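Local coordinates for coiled-coil and C2 domain-containing protein 1-like (Drosophila melanogaster, PDB 6EI6), which binds phosphatidylinositol monophosphates and regulates the ESCRT-III component Shrub, probably by preventing its inappropriate polymerisation, in endosomal protein sorting, at residues A[111-116]-A[248-253]; A[123-128]-A[242-247]; A[140-145]-A[167-172]; A[192-197]-A[210-215]. One frame throughout, in Å; residues are numbered along the deposited sequence.

Interaction 1: residues A[111-116]-A[248-253]; sequences CNTDLT and RVRNPI
R250, R248 and L115 carry this contact, in which the type I turn from N112 to L115, in the loop leading into strand 119-128, packs against segment 248-253. H59 of helix 34-62 touches C111 and N112. R248 reaches D114 end-on: NH2 meets the syn lone pair of D114 OD2 at 3.1 Å, while NH1 comes to D114 OD1 at 3.2 Å from above the carboxylate plane. The two flat groups are turned 50° against each other, so the grip is skewed. A bend at chi3 (64°) turns the guanidinium toward the turn, where NH1 also bridges to E121. Water 1 accepts from R248 NE at 2.8 Å and donates to N112 OD1. The other end of that amide, N112 ND2, gives V249 O a straight bond of 2.8 Å (167°) and binds E225 as well. L115 straddles R248, with CD1 3.6 Å from NH1 and CD2 3.4 Å from the backbone O. R250 packs along the backbone of L115 and T116, its CB 3.3 Å from T116 O, and L115 O sits over one face of its guanidinium. A methionine in place of R248 would probably leave D114 without its charged mate and take one of two arginines from E121, the other being R172. With both carboxylates at NH1, R248 probably stays charged and its guanidinium is held against rotation.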
loop_
_atom_site.group_PDB
_atom_site.type_symbol
_atom_site.label_atom_id
_atom_site.label_comp_id
_atom_site.label_asym_id
_atom_site.label_seq_id
_atom_site.Cartn_x
_atom_site.Cartn_y
_atom_site.Cartn_z
ATOM N N CYS A 111 12.528 -0.667 -5.733
ATOM C CA CYS A 111 12.232 -1.000 -4.336
ATOM C C CYS A 111 11.527 -2.344 -4.330
ATOM O O CYS A 111 10.716 -2.619 -5.208
ATOM C CB CYS A 111 11.399 0.081 -3.629
ATOM S SG CYS A 111 9.798 0.587 -4.307
ATOM N N ASN A 112 11.886 -3.216 -3.399
ATOM C CA ASN A 112 11.553 -4.638 -3.550
ATOM C C ASN A 112 12.144 -5.179 -4.858
ATOM O O ASN A 112 11.428 -5.563 -5.795
ATOM C CB ASN A 112 10.037 -4.889 -3.505
ATOM C CG ASN A 112 9.372 -4.263 -2.310
ATOM O OD1 ASN A 112 10.004 -4.051 -1.284
ATOM N ND2 ASN A 112 8.077 -3.970 -2.431
ATOM N N THR A 113 13.478 -5.191 -4.916
ATOM C CA THR A 113 14.144 -5.813 -6.059
ATOM C C THR A 113 13.984 -7.330 -6.086
ATOM O O THR A 113 14.174 -7.938 -7.142
ATOM C CB THR A 113 15.629 -5.492 -6.064
ATOM O OG1 THR A 113 16.182 -5.850 -4.789
ATOM C CG2 THR A 113 15.841 -4.023 -6.319
ATOM N N ASP A 114 13.647 -7.950 -4.950
ATOM C CA ASP A 114 13.418 -9.394 -4.862
ATOM C C ASP A 114 12.294 -9.895 -5.764
ATOM O O ASP A 114 12.108 -11.112 -5.856
ATOM C CB ASP A 114 13.092 -9.768 -3.420
ATOM C CG ASP A 114 12.135 -8.775 -2.777
ATOM O OD1 ASP A 114 11.006 -8.610 -3.296
ATOM O OD2 ASP A 114 12.511 -8.136 -1.773
ATOM N N LEU A 115 11.548 -9.013 -6.426
ATOM C CA LEU A 115 10.361 -9.398 -7.173
ATOM C C LEU A 115 10.507 -9.045 -8.643
ATOM O O LEU A 115 10.972 -7.961 -8.991
ATOM C CB LEU A 115 9.108 -8.701 -6.624
ATOM C CG LEU A 115 8.183 -9.383 -5.619
ATOM C CD1 LEU A 115 8.937 -10.107 -4.521
ATOM C CD2 LEU A 115 7.314 -8.313 -5.007
ATOM N N THR A 116 10.080 -9.954 -9.501
ATOM C CA THR A 116 9.947 -9.644 -10.913
ATOM C C THR A 116 9.043 -8.428 -11.099
ATOM O O THR A 116 8.251 -8.067 -10.227
ATOM C CB THR A 116 9.386 -10.868 -11.655
ATOM O OG1 THR A 116 10.317 -11.947 -11.519
ATOM C CG2 THR A 116 9.153 -10.615 -13.140
ATOM N N ARG A 248 2.957 -7.171 -1.801
ATOM C CA ARG A 248 4.179 -6.530 -2.256
ATOM C C ARG A 248 4.316 -6.645 -3.761
ATOM O O ARG A 248 4.047 -7.699 -4.337
ATOM C CB ARG A 248 5.392 -7.149 -1.586
ATOM C CG ARG A 248 5.294 -7.175 -0.073
ATOM C CD ARG A 248 6.490 -7.888 0.536
ATOM N NE ARG A 248 7.749 -7.188 0.263
ATOM C CZ ARG A 248 8.689 -7.640 -0.569
ATOM N NH1 ARG A 248 8.516 -8.793 -1.221
ATOM N NH2 ARG A 248 9.807 -6.942 -0.749
ATOM N N VAL A 249 4.761 -5.559 -4.391
ATOM C CA VAL A 249 5.124 -5.562 -5.803
ATOM C C VAL A 249 6.526 -4.979 -5.944
ATOM O O VAL A 249 7.067 -4.366 -5.017
ATOM C CB VAL A 249 4.119 -4.789 -6.668
ATOM C CG1 VAL A 249 2.827 -5.559 -6.749
ATOM C CG2 VAL A 249 3.892 -3.405 -6.078
ATOM N N ARG A 250 7.131 -5.229 -7.111
ATOM C CA ARG A 250 8.459 -4.685 -7.384
ATOM C C ARG A 250 8.426 -3.161 -7.487
ATOM O O ARG A 250 9.343 -2.483 -7.027
ATOM C CB ARG A 250 9.033 -5.290 -8.665
ATOM C CG ARG A 250 9.827 -4.302 -9.488
ATOM C CD ARG A 250 10.920 -4.940 -10.323
ATOM N NE ARG A 250 12.123 -5.154 -9.519
ATOM C CZ ARG A 250 13.297 -5.528 -10.016
ATOM N NH1 ARG A 250 13.424 -5.717 -11.318
ATOM N NH2 ARG A 250 14.339 -5.708 -9.213
ATOM N N ASN A 251 7.391 -2.596 -8.088
ATOM C CA ASN A 251 7.240 -1.149 -8.047
ATOM C C ASN A 251 5.767 -0.832 -8.219
ATOM O O ASN A 251 4.994 -1.697 -8.647
ATOM C CB ASN A 251 8.105 -0.458 -9.119
ATOM C CG ASN A 251 7.944 -1.075 -10.488
ATOM O OD1 ASN A 251 8.791 -1.850 -10.924
ATOM N ND2 ASN A 251 6.870 -0.730 -11.184
ATOM N N PRO A 252 5.339 0.383 -7.873
ATOM C CA PRO A 252 3.916 0.712 -7.974
ATOM C C PRO A 252 3.406 0.606 -9.404
ATOM O O PRO A 252 4.159 0.734 -10.370
ATOM C CB PRO A 252 3.845 2.153 -7.458
ATOM C CG PRO A 252 5.041 2.310 -6.576
ATOM C CD PRO A 252 6.105 1.436 -7.176
ATOM N N ILE A 253 2.103 0.339 -9.528
ATOM C CA ILE A 253 1.469 0.276 -10.840
ATOM C C ILE A 253 1.743 1.557 -11.623
ATOM O O ILE A 253 2.108 1.522 -12.804
ATOM C CB ILE A 253 -0.046 0.019 -10.695
ATOM C CG1 ILE A 253 -0.317 -1.204 -9.815
ATOM C CG2 ILE A 253 -0.686 -0.177 -12.052
ATOM C CD1 ILE A 253 0.491 -2.395 -10.181
HETATM O O HOH W 1 8.640 -4.781 1.277
#

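Interaction 2: residues A[123-128]-A[242-247]; sequences VVVRGI and KLEVKI
V123 and K246 open a ladder of antiparallel backbone bonds between strands 119-128 and 241-249, with V123 N to K246 O at 2.8 Å. I128 and K242 bond to each other at the far end. Between them lies a classic beta bulge: V125 and R126 both face E244, whose O takes V125 N at 2.8 Å and R126 N only weakly, before E244 N returns a nearly straight bond to R126 O.

Charge adds one link. With CG anti to the backbone N (chi1 178°) and the chain extended, E244 carries OE1 to 3.0 Å from R126 NE, but the oxygen lies over a face of the guanidinium and no N-H points at it; H227 binds the other oxygen, OE2. V125 CG1 packs against the same carboxylate, 3.6 Å from E244 CD. The apolar pair is V124 CG1 with L243 CD1, 4.1 Å apart on the side turned to F195 and V142, the interior of the C2 beta-sandwich. Backbone bonds therefore fix the register here, and the salt bridge contributes charge attraction without a directional N-H bond.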
loop_
_atom_site.group_PDB
_atom_site.type_symbol
_atom_site.label_atom_id
_atom_site.label_comp_id
_atom_site.label_asym_id
_atom_site.label_seq_id
_atom_site.Cartn_x
_atom_site.Cartn_y
_atom_site.Cartn_z
ATOM N N VAL A 123 1.757 -12.203 1.561
ATOM C CA VAL A 123 2.336 -12.793 2.759
ATOM C C VAL A 123 1.249 -12.860 3.816
ATOM O O VAL A 123 0.716 -11.821 4.229
ATOM C CB VAL A 123 3.530 -11.984 3.279
ATOM C CG1 VAL A 123 4.145 -12.682 4.467
ATOM C CG2 VAL A 123 4.567 -11.769 2.168
ATOM N N VAL A 124 0.909 -14.075 4.243
ATOM C CA VAL A 124 0.032 -14.276 5.389
ATOM C C VAL A 124 0.949 -14.403 6.599
ATOM O O VAL A 124 1.699 -15.371 6.721
ATOM C CB VAL A 124 -0.870 -15.507 5.212
ATOM C CG1 VAL A 124 -1.922 -15.576 6.311
ATOM C CG2 VAL A 124 -1.555 -15.485 3.851
ATOM N N VAL A 125 0.902 -13.419 7.490
ATOM C CA VAL A 125 1.920 -13.268 8.521
ATOM C C VAL A 125 1.515 -13.919 9.840
ATOM O O VAL A 125 2.333 -14.552 10.499
ATOM C CB VAL A 125 2.273 -11.775 8.716
ATOM C CG1 VAL A 125 3.334 -11.623 9.771
ATOM C CG2 VAL A 125 2.733 -11.163 7.405
ATOM N N ARG A 126 0.284 -13.715 10.295
ATOM C CA ARG A 126 -0.076 -14.254 11.602
ATOM C C ARG A 126 -1.517 -13.882 11.896
ATOM O O ARG A 126 -2.046 -12.897 11.370
ATOM C CB ARG A 126 0.834 -13.751 12.750
ATOM C CG ARG A 126 0.785 -12.257 13.015
ATOM C CD ARG A 126 1.724 -11.797 14.147
ATOM N NE ARG A 126 1.183 -10.597 14.795
ATOM C CZ ARG A 126 1.860 -9.789 15.616
ATOM N NH1 ARG A 126 3.133 -10.036 15.912
ATOM N NH2 ARG A 126 1.258 -8.727 16.147
ATOM N N GLY A 127 -2.147 -14.701 12.734
ATOM C CA GLY A 127 -3.406 -14.362 13.357
ATOM C C GLY A 127 -3.139 -13.913 14.781
ATOM O O GLY A 127 -2.128 -14.266 15.392
ATOM N N ILE A 128 -4.046 -13.098 15.296
ATOM C CA ILE A 128 -3.873 -12.442 16.583
ATOM C C ILE A 128 -5.171 -12.650 17.345
ATOM O O ILE A 128 -6.161 -11.962 17.078
ATOM C CB ILE A 128 -3.546 -10.945 16.451
ATOM C CG1 ILE A 128 -2.490 -10.704 15.377
ATOM C CG2 ILE A 128 -3.117 -10.391 17.800
ATOM C CD1 ILE A 128 -1.890 -9.306 15.427
ATOM N N LYS A 242 -7.656 -10.802 14.628
ATOM C CA LYS A 242 -7.098 -10.045 13.518
ATOM C C LYS A 242 -6.145 -10.920 12.722
ATOM O O LYS A 242 -5.616 -11.915 13.226
ATOM C CB LYS A 242 -6.340 -8.793 13.990
ATOM C CG LYS A 242 -7.210 -7.694 14.555
ATOM C CD LYS A 242 -6.374 -6.465 14.829
ATOM C CE LYS A 242 -5.690 -6.571 16.176
ATOM N NZ LYS A 242 -6.432 -5.752 17.178
ATOM N N LEU A 243 -5.909 -10.509 11.475
ATOM C CA LEU A 243 -4.946 -11.155 10.592
ATOM C C LEU A 243 -3.953 -10.111 10.081
ATOM O O LEU A 243 -4.351 -9.020 9.656
ATOM C CB LEU A 243 -5.656 -11.852 9.419
ATOM C CG LEU A 243 -4.790 -12.720 8.505
ATOM C CD1 LEU A 243 -4.250 -13.928 9.235
ATOM C CD2 LEU A 243 -5.554 -13.155 7.289
ATOM N N GLU A 244 -2.668 -10.441 10.127
ATOM C CA GLU A 244 -1.618 -9.555 9.653
ATOM C C GLU A 244 -1.074 -10.063 8.326
ATOM O O GLU A 244 -0.718 -11.242 8.202
ATOM C CB GLU A 244 -0.492 -9.446 10.671
ATOM C CG GLU A 244 0.627 -8.570 10.186
ATOM C CD GLU A 244 1.825 -8.629 11.086
ATOM O OE1 GLU A 244 1.701 -9.173 12.201
ATOM O OE2 GLU A 244 2.897 -8.139 10.679
ATOM N N VAL A 245 -0.963 -9.158 7.356
ATOM C CA VAL A 245 -0.798 -9.520 5.959
ATOM C C VAL A 245 0.090 -8.485 5.260
ATOM O O VAL A 245 0.093 -7.303 5.611
ATOM C CB VAL A 245 -2.204 -9.631 5.330
ATOM C CG1 VAL A 245 -2.179 -9.342 3.852
ATOM C CG2 VAL A 245 -2.789 -11.005 5.610
ATOM N N LYS A 246 0.858 -8.941 4.269
ATOM C CA LYS A 246 1.626 -8.071 3.388
ATOM C C LYS A 246 1.229 -8.327 1.938
ATOM O O LYS A 246 0.956 -9.469 1.556
ATOM C CB LYS A 246 3.121 -8.302 3.540
ATOM C CG LYS A 246 3.667 -8.104 4.940
ATOM C CD LYS A 246 5.109 -8.575 4.973
ATOM C CE LYS A 246 5.842 -7.976 6.152
ATOM N NZ LYS A 246 7.253 -8.450 6.165
ATOM N N ILE A 247 1.183 -7.269 1.128
ATOM C CA ILE A 247 1.058 -7.407 -0.318
ATOM C C ILE A 247 2.136 -6.552 -0.965
ATOM O O ILE A 247 2.231 -5.347 -0.696
ATOM C CB ILE A 247 -0.330 -7.001 -0.829
ATOM C CG1 ILE A 247 -1.418 -7.617 0.060
ATOM C CG2 ILE A 247 -0.489 -7.444 -2.279
ATOM C CD1 ILE A 247 -2.807 -7.262 -0.395
#

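Interaction 3: residues A[140-145]-A[167-172]; sequences TYVRVE and PDYDER. With SO4 (sulfate ion), chain D.
Y169 reaches across from the segment 167-172 to T140 and V142, and its ring is the main bridge between the two. From CB, CG stands roughly anti to the carbonyl carbon, chi1 -32°, short of a staggered position, and the ring swings toward strand 140-145. V142 CG2 lies over one face, nearest CZ (3.5 Å) and CE2 (3.6 Å), a CH-pi contact 3.8 Å from the centroid and 26° off the normal. P167 CB covers the opposite face, so the ring is sandwiched. Y169, in the loop leading into strand 171-176 of one sheet, thus packs on strand 140-145 of the other sheet of the C2 beta-sandwich. CE1 is 3.7 Å from T140 O, which lies at the ring edge. At the tip, OH accepts a weak hydrogen bond from T140 OG1 at 3.0 Å, and its stronger polar partner is the hydroxyl of Y130. The proline also touches T140, CG to OG1 at 3.6 Å. Further along the strand, R143 NH1 gives a weak hydrogen bond to O1 of a sulfate, probably from the crystallisation liquor and also held by K157.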
loop_
_atom_site.group_PDB
_atom_site.type_symbol
_atom_site.label_atom_id
_atom_site.label_comp_id
_atom_site.label_asym_id
_atom_site.label_seq_id
_atom_site.Cartn_x
_atom_site.Cartn_y
_atom_site.Cartn_z
ATOM N N THR A 140 -5.947 -23.792 12.556
ATOM C CA THR A 140 -6.387 -22.794 11.594
ATOM C C THR A 140 -5.533 -22.854 10.342
ATOM O O THR A 140 -4.388 -23.309 10.355
ATOM C CB THR A 140 -6.346 -21.385 12.189
ATOM O OG1 THR A 140 -5.189 -21.269 13.020
ATOM C CG2 THR A 140 -7.573 -21.137 13.034
ATOM N N TYR A 141 -6.135 -22.401 9.249
ATOM C CA TYR A 141 -5.455 -22.181 7.985
ATOM C C TYR A 141 -6.197 -21.051 7.278
ATOM O O TYR A 141 -7.343 -20.738 7.613
ATOM C CB TYR A 141 -5.393 -23.471 7.147
ATOM C CG TYR A 141 -6.729 -23.923 6.621
ATOM C CD1 TYR A 141 -7.573 -24.721 7.392
ATOM C CD2 TYR A 141 -7.160 -23.540 5.362
ATOM C CE1 TYR A 141 -8.808 -25.123 6.916
ATOM C CE2 TYR A 141 -8.394 -23.934 4.884
ATOM C CZ TYR A 141 -9.215 -24.727 5.669
ATOM O OH TYR A 141 -10.447 -25.109 5.179
ATOM N N VAL A 142 -5.533 -20.417 6.313
ATOM C CA VAL A 142 -6.067 -19.236 5.638
ATOM C C VAL A 142 -6.092 -19.499 4.139
ATOM O O VAL A 142 -5.086 -19.923 3.567
ATOM C CB VAL A 142 -5.236 -17.975 5.964
ATOM C CG1 VAL A 142 -5.902 -16.729 5.409
ATOM C CG2 VAL A 142 -5.001 -17.847 7.458
ATOM N N ARG A 143 -7.243 -19.268 3.514
ATOM C CA ARG A 143 -7.374 -19.295 2.066
ATOM C C ARG A 143 -7.191 -17.897 1.497
ATOM O O ARG A 143 -7.695 -16.917 2.055
ATOM C CB ARG A 143 -8.747 -19.806 1.648
ATOM C CG ARG A 143 -9.082 -21.193 2.115
ATOM C CD ARG A 143 -10.317 -21.719 1.370
ATOM N NE ARG A 143 -10.606 -23.104 1.720
ATOM C CZ ARG A 143 -9.883 -24.152 1.321
ATOM N NH1 ARG A 143 -8.804 -23.986 0.553
ATOM N NH2 ARG A 143 -10.239 -25.375 1.702
ATOM N N VAL A 144 -6.497 -17.813 0.364
ATOM C CA VAL A 144 -6.195 -16.550 -0.297
ATOM C C VAL A 144 -6.797 -16.594 -1.687
ATOM O O VAL A 144 -6.599 -17.566 -2.423
ATOM C CB VAL A 144 -4.681 -16.296 -0.379
ATOM C CG1 VAL A 144 -4.413 -14.984 -1.139
ATOM C CG2 VAL A 144 -4.053 -16.288 1.026
ATOM N N GLU A 145 -7.525 -15.550 -2.046
ATOM C CA GLU A 145 -8.181 -15.454 -3.340
ATOM C C GLU A 145 -7.791 -14.125 -3.976
ATOM O O GLU A 145 -8.130 -13.061 -3.451
ATOM C CB GLU A 145 -9.693 -15.572 -3.180
ATOM C CG GLU A 145 -10.466 -15.444 -4.474
ATOM C CD GLU A 145 -11.885 -15.903 -4.322
ATOM O OE1 GLU A 145 -12.295 -16.181 -3.176
ATOM O OE2 GLU A 145 -12.595 -15.980 -5.342
ATOM N N PRO A 167 -2.088 -17.776 15.640
ATOM C CA PRO A 167 -1.173 -18.520 14.767
ATOM C C PRO A 167 -0.096 -17.641 14.152
ATOM O O PRO A 167 -0.306 -16.454 13.876
ATOM C CB PRO A 167 -2.096 -19.059 13.670
ATOM C CG PRO A 167 -3.327 -18.253 13.732
ATOM C CD PRO A 167 -3.480 -17.846 15.165
ATOM N N ASP A 168 1.037 -18.265 13.862
ATOM C CA ASP A 168 2.139 -17.622 13.166
ATOM C C ASP A 168 2.397 -18.361 11.856
ATOM O O ASP A 168 3.433 -19.009 11.713
ATOM C CB ASP A 168 3.402 -17.580 14.056
ATOM C CG ASP A 168 3.431 -16.367 14.987
ATOM O OD1 ASP A 168 3.713 -16.535 16.194
ATOM O OD2 ASP A 168 3.189 -15.233 14.514
ATOM N N TYR A 169 1.457 -18.268 10.909
ATOM C CA TYR A 169 1.765 -18.580 9.512
ATOM C C TYR A 169 2.871 -17.663 9.013
ATOM O O TYR A 169 2.950 -16.497 9.383
ATOM C CB TYR A 169 0.546 -18.377 8.606
ATOM C CG TYR A 169 -0.820 -18.638 9.216
ATOM C CD1 TYR A 169 -1.390 -19.911 9.191
ATOM C CD2 TYR A 169 -1.558 -17.604 9.778
ATOM C CE1 TYR A 169 -2.650 -20.145 9.731
ATOM C CE2 TYR A 169 -2.811 -17.834 10.320
ATOM C CZ TYR A 169 -3.352 -19.103 10.294
ATOM O OH TYR A 169 -4.601 -19.312 10.836
ATOM N N ASP A 170 3.723 -18.152 8.130
ATOM C CA ASP A 170 4.716 -17.246 7.563
ATOM C C ASP A 170 4.948 -17.666 6.132
ATOM O O ASP A 170 6.054 -18.016 5.737
ATOM C CB ASP A 170 6.020 -17.242 8.346
ATOM C CG ASP A 170 5.925 -16.395 9.598
ATOM O OD1 ASP A 170 5.478 -15.232 9.499
ATOM O OD2 ASP A 170 6.280 -16.893 10.686
ATOM N N GLU A 171 3.876 -17.625 5.355
ATOM C CA GLU A 171 3.881 -18.189 4.021
ATOM C C GLU A 171 3.666 -17.097 2.998
ATOM O O GLU A 171 2.800 -16.232 3.173
ATOM C CB GLU A 171 2.807 -19.268 3.867
ATOM C CG GLU A 171 3.287 -20.647 4.277
ATOM C CD GLU A 171 2.149 -21.631 4.403
ATOM O OE1 GLU A 171 1.659 -22.102 3.342
ATOM O OE2 GLU A 171 1.739 -21.914 5.561
ATOM N N ARG A 172 4.455 -17.176 1.929
ATOM C CA ARG A 172 4.448 -16.235 0.824
ATOM C C ARG A 172 3.931 -16.936 -0.421
ATOM O O ARG A 172 4.310 -18.076 -0.700
ATOM C CB ARG A 172 5.858 -15.692 0.568
ATOM C CG ARG A 172 6.710 -15.524 1.815
ATOM C CD ARG A 172 8.002 -14.729 1.539
ATOM N NE ARG A 172 8.440 -13.976 2.731
ATOM C CZ ARG A 172 8.588 -12.644 2.810
ATOM N NH1 ARG A 172 8.370 -11.859 1.755
ATOM N NH2 ARG A 172 8.971 -12.090 3.958
HETATM S S SO4 D . -8.947 -27.796 -1.349
HETATM O O1 SO4 D . -7.960 -27.204 -0.439
HETATM O O2 SO4 D . -9.038 -26.984 -2.571
HETATM O O3 SO4 D . -8.543 -29.167 -1.697
HETATM O O4 SO4 D . -10.253 -27.835 -0.685
#

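Interaction 4: residues A[192-197]-A[210-215]; sequences GVKFEI and IGTVNV. With SO4 (sulfate ion), chain C.
I197 faces both I210 and G211 in a classic beta bulge of the antiparallel hairpin of strands 192-199 and 208-216, which forms one edge of a four-stranded sheet in the C2 sandwich. I197 O takes I210 N at 2.7 Å and G211 N only weakly; paired backbone bonds then join F195 to V213 and V193 to V215. The tight side holds V193, F195, I197, V213 and V215, which look into the space between the sheets. The F195 ring turns its edge to V213 O and brings CE1 to 4.1 Å from V215 CG2, while L243 and V245 of the other sheet pack on it. I197 CD1 lies 3.3 Å from G211 O and 4.2 Å from V213 CG2. Its chi1 of -63°, with CG1 anti to the carbonyl carbon, directs CG2 at I210 CB, 4.0 Å away. Cutting I197 back to an alanine would probably open a gap beside G211 and leave I210 and V213 with less to pack against.

The opposite side is much looser. K194 and N214 lie side by side, with K194 CB 3.4 Å from N214 OD1, and E196 runs alongside T212, CG to OG1 4.0 Å. At the start of strand 192-199, a sulfate probably from the crystallisation liquor, also held by H191 and K216, takes a hydrogen bond through O1 from G192 N at 3.2 Å.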
loop_
_atom_site.group_PDB
_atom_site.type_symbol
_atom_site.label_atom_id
_atom_site.label_comp_id
_atom_site.label_asym_id
_atom_site.label_seq_id
_atom_site.Cartn_x
_atom_site.Cartn_y
_atom_site.Cartn_z
ATOM N N GLY A 192 -9.713 -6.227 -4.643
ATOM C CA GLY A 192 -8.898 -6.590 -3.507
ATOM C C GLY A 192 -8.602 -8.074 -3.460
ATOM O O GLY A 192 -9.017 -8.849 -4.325
ATOM N N VAL A 193 -7.853 -8.452 -2.424
ATOM C CA VAL A 193 -7.482 -9.827 -2.115
ATOM C C VAL A 193 -8.302 -10.286 -0.913
ATOM O O VAL A 193 -8.386 -9.566 0.088
ATOM C CB VAL A 193 -5.981 -9.915 -1.796
ATOM C CG1 VAL A 193 -5.563 -11.345 -1.584
ATOM C CG2 VAL A 193 -5.180 -9.250 -2.897
ATOM N N LYS A 194 -8.877 -11.490 -0.996
ATOM C CA LYS A 194 -9.749 -12.032 0.042
ATOM C C LYS A 194 -8.996 -13.071 0.868
ATOM O O LYS A 194 -8.387 -13.986 0.310
ATOM C CB LYS A 194 -11.005 -12.647 -0.589
ATOM C CG LYS A 194 -12.070 -13.181 0.413
ATOM C CD LYS A 194 -13.143 -14.084 -0.275
ATOM C CE LYS A 194 -14.346 -13.288 -0.779
ATOM N NZ LYS A 194 -15.211 -14.088 -1.698
ATOM N N PHE A 195 -9.032 -12.930 2.195
ATOM C CA PHE A 195 -8.426 -13.887 3.118
ATOM C C PHE A 195 -9.525 -14.528 3.952
ATOM O O PHE A 195 -10.219 -13.832 4.696
ATOM C CB PHE A 195 -7.416 -13.214 4.047
ATOM C CG PHE A 195 -6.260 -12.609 3.338
ATOM C CD1 PHE A 195 -6.352 -11.331 2.791
ATOM C CD2 PHE A 195 -5.076 -13.315 3.200
ATOM C CE1 PHE A 195 -5.298 -10.783 2.113
ATOM C CE2 PHE A 195 -4.007 -12.763 2.535
ATOM C CZ PHE A 195 -4.119 -11.487 1.986
ATOM N N GLU A 196 -9.661 -15.848 3.873
ATOM C CA GLU A 196 -10.659 -16.570 4.663
ATOM C C GLU A 196 -9.960 -17.410 5.720
ATOM O O GLU A 196 -9.106 -18.234 5.391
ATOM C CB GLU A 196 -11.546 -17.421 3.764
ATOM C CG GLU A 196 -12.440 -16.561 2.916
ATOM C CD GLU A 196 -13.204 -17.347 1.881
ATOM O OE1 GLU A 196 -12.982 -18.567 1.798
ATOM O OE2 GLU A 196 -14.025 -16.748 1.147
ATOM N N ILE A 197 -10.294 -17.178 6.985
ATOM C CA ILE A 197 -9.641 -17.857 8.096
ATOM C C ILE A 197 -10.530 -19.020 8.541
ATOM O O ILE A 197 -11.703 -18.830 8.883
ATOM C CB ILE A 197 -9.352 -16.893 9.252
ATOM C CG1 ILE A 197 -8.373 -15.807 8.804
ATOM C CG2 ILE A 197 -8.743 -17.647 10.412
ATOM C CD1 ILE A 197 -9.036 -14.541 8.248
ATOM N N ILE A 210 -13.909 -18.969 10.397
ATOM C CA ILE A 210 -13.747 -18.100 11.560
ATOM C C ILE A 210 -14.012 -16.634 11.210
ATOM O O ILE A 210 -14.624 -15.896 11.995
ATOM C CB ILE A 210 -12.334 -18.268 12.129
ATOM C CG1 ILE A 210 -12.114 -19.703 12.571
ATOM C CG2 ILE A 210 -12.106 -17.287 13.261
ATOM C CD1 ILE A 210 -10.846 -19.860 13.325
ATOM N N GLY A 211 -13.510 -16.172 10.067
ATOM C CA GLY A 211 -13.729 -14.797 9.654
ATOM C C GLY A 211 -13.057 -14.510 8.327
ATOM O O GLY A 211 -12.192 -15.260 7.862
ATOM N N THR A 212 -13.474 -13.396 7.730
ATOM C CA THR A 212 -12.971 -12.932 6.448
ATOM C C THR A 212 -12.268 -11.578 6.598
ATOM O O THR A 212 -12.629 -10.755 7.453
ATOM C CB THR A 212 -14.111 -12.850 5.424
ATOM O OG1 THR A 212 -14.646 -14.166 5.224
ATOM C CG2 THR A 212 -13.598 -12.351 4.076
ATOM N N VAL A 213 -11.236 -11.375 5.770
ATOM C CA VAL A 213 -10.507 -10.116 5.652
ATOM C C VAL A 213 -10.370 -9.781 4.171
ATOM O O VAL A 213 -9.908 -10.618 3.386
ATOM C CB VAL A 213 -9.118 -10.207 6.304
ATOM C CG1 VAL A 213 -8.293 -9.015 5.913
ATOM C CG2 VAL A 213 -9.224 -10.340 7.824
ATOM N N ASN A 214 -10.759 -8.566 3.783
ATOM C CA ASN A 214 -10.659 -8.117 2.397
ATOM C C ASN A 214 -9.762 -6.889 2.320
ATOM O O ASN A 214 -10.077 -5.859 2.917
ATOM C CB ASN A 214 -12.035 -7.796 1.818
ATOM C CG ASN A 214 -12.753 -9.036 1.342
ATOM O OD1 ASN A 214 -12.320 -9.674 0.377
ATOM N ND2 ASN A 214 -13.850 -9.400 2.019
ATOM N N VAL A 215 -8.666 -6.987 1.571
ATOM C CA VAL A 215 -7.674 -5.914 1.479
ATOM C C VAL A 215 -7.661 -5.340 0.062
ATOM O O VAL A 215 -7.344 -6.050 -0.902
ATOM C CB VAL A 215 -6.285 -6.417 1.880
ATOM C CG1 VAL A 215 -5.269 -5.295 1.749
ATOM C CG2 VAL A 215 -6.346 -6.976 3.297
HETATM S S SO4 C . -13.450 -6.821 -4.455
HETATM O O1 SO4 C . -12.485 -7.640 -5.209
HETATM O O2 SO4 C . -14.227 -5.961 -5.363
HETATM O O3 SO4 C . -12.720 -5.988 -3.481
HETATM O O4 SO4 C . -14.386 -7.719 -3.766
#

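Overall arrangement
Three of the four contacts cluster in the C2 sandwich. Interactions 2 and 3 have centres about 7 Å apart, interactions 2 and 4 about 10 Å, and interactions 3 and 4 about 11 Å; interaction 1 stands about 19 to 23 Å from the others. Interaction 2 lies in one sheet and interaction 4 in the other, and interaction 3 joins the two. R248 of interaction 1 comes close to R172 of interaction 3, like charges that both bridge to E121. Interactions 1 and 2 share strand 241-249. Along the chain, interaction 1 encloses interaction 2, which encloses interactions 3 and 4 in series. Strand 241-249 pairs with strand 119-128, closing the C2 domain, which is required for membrane interaction and essential for function.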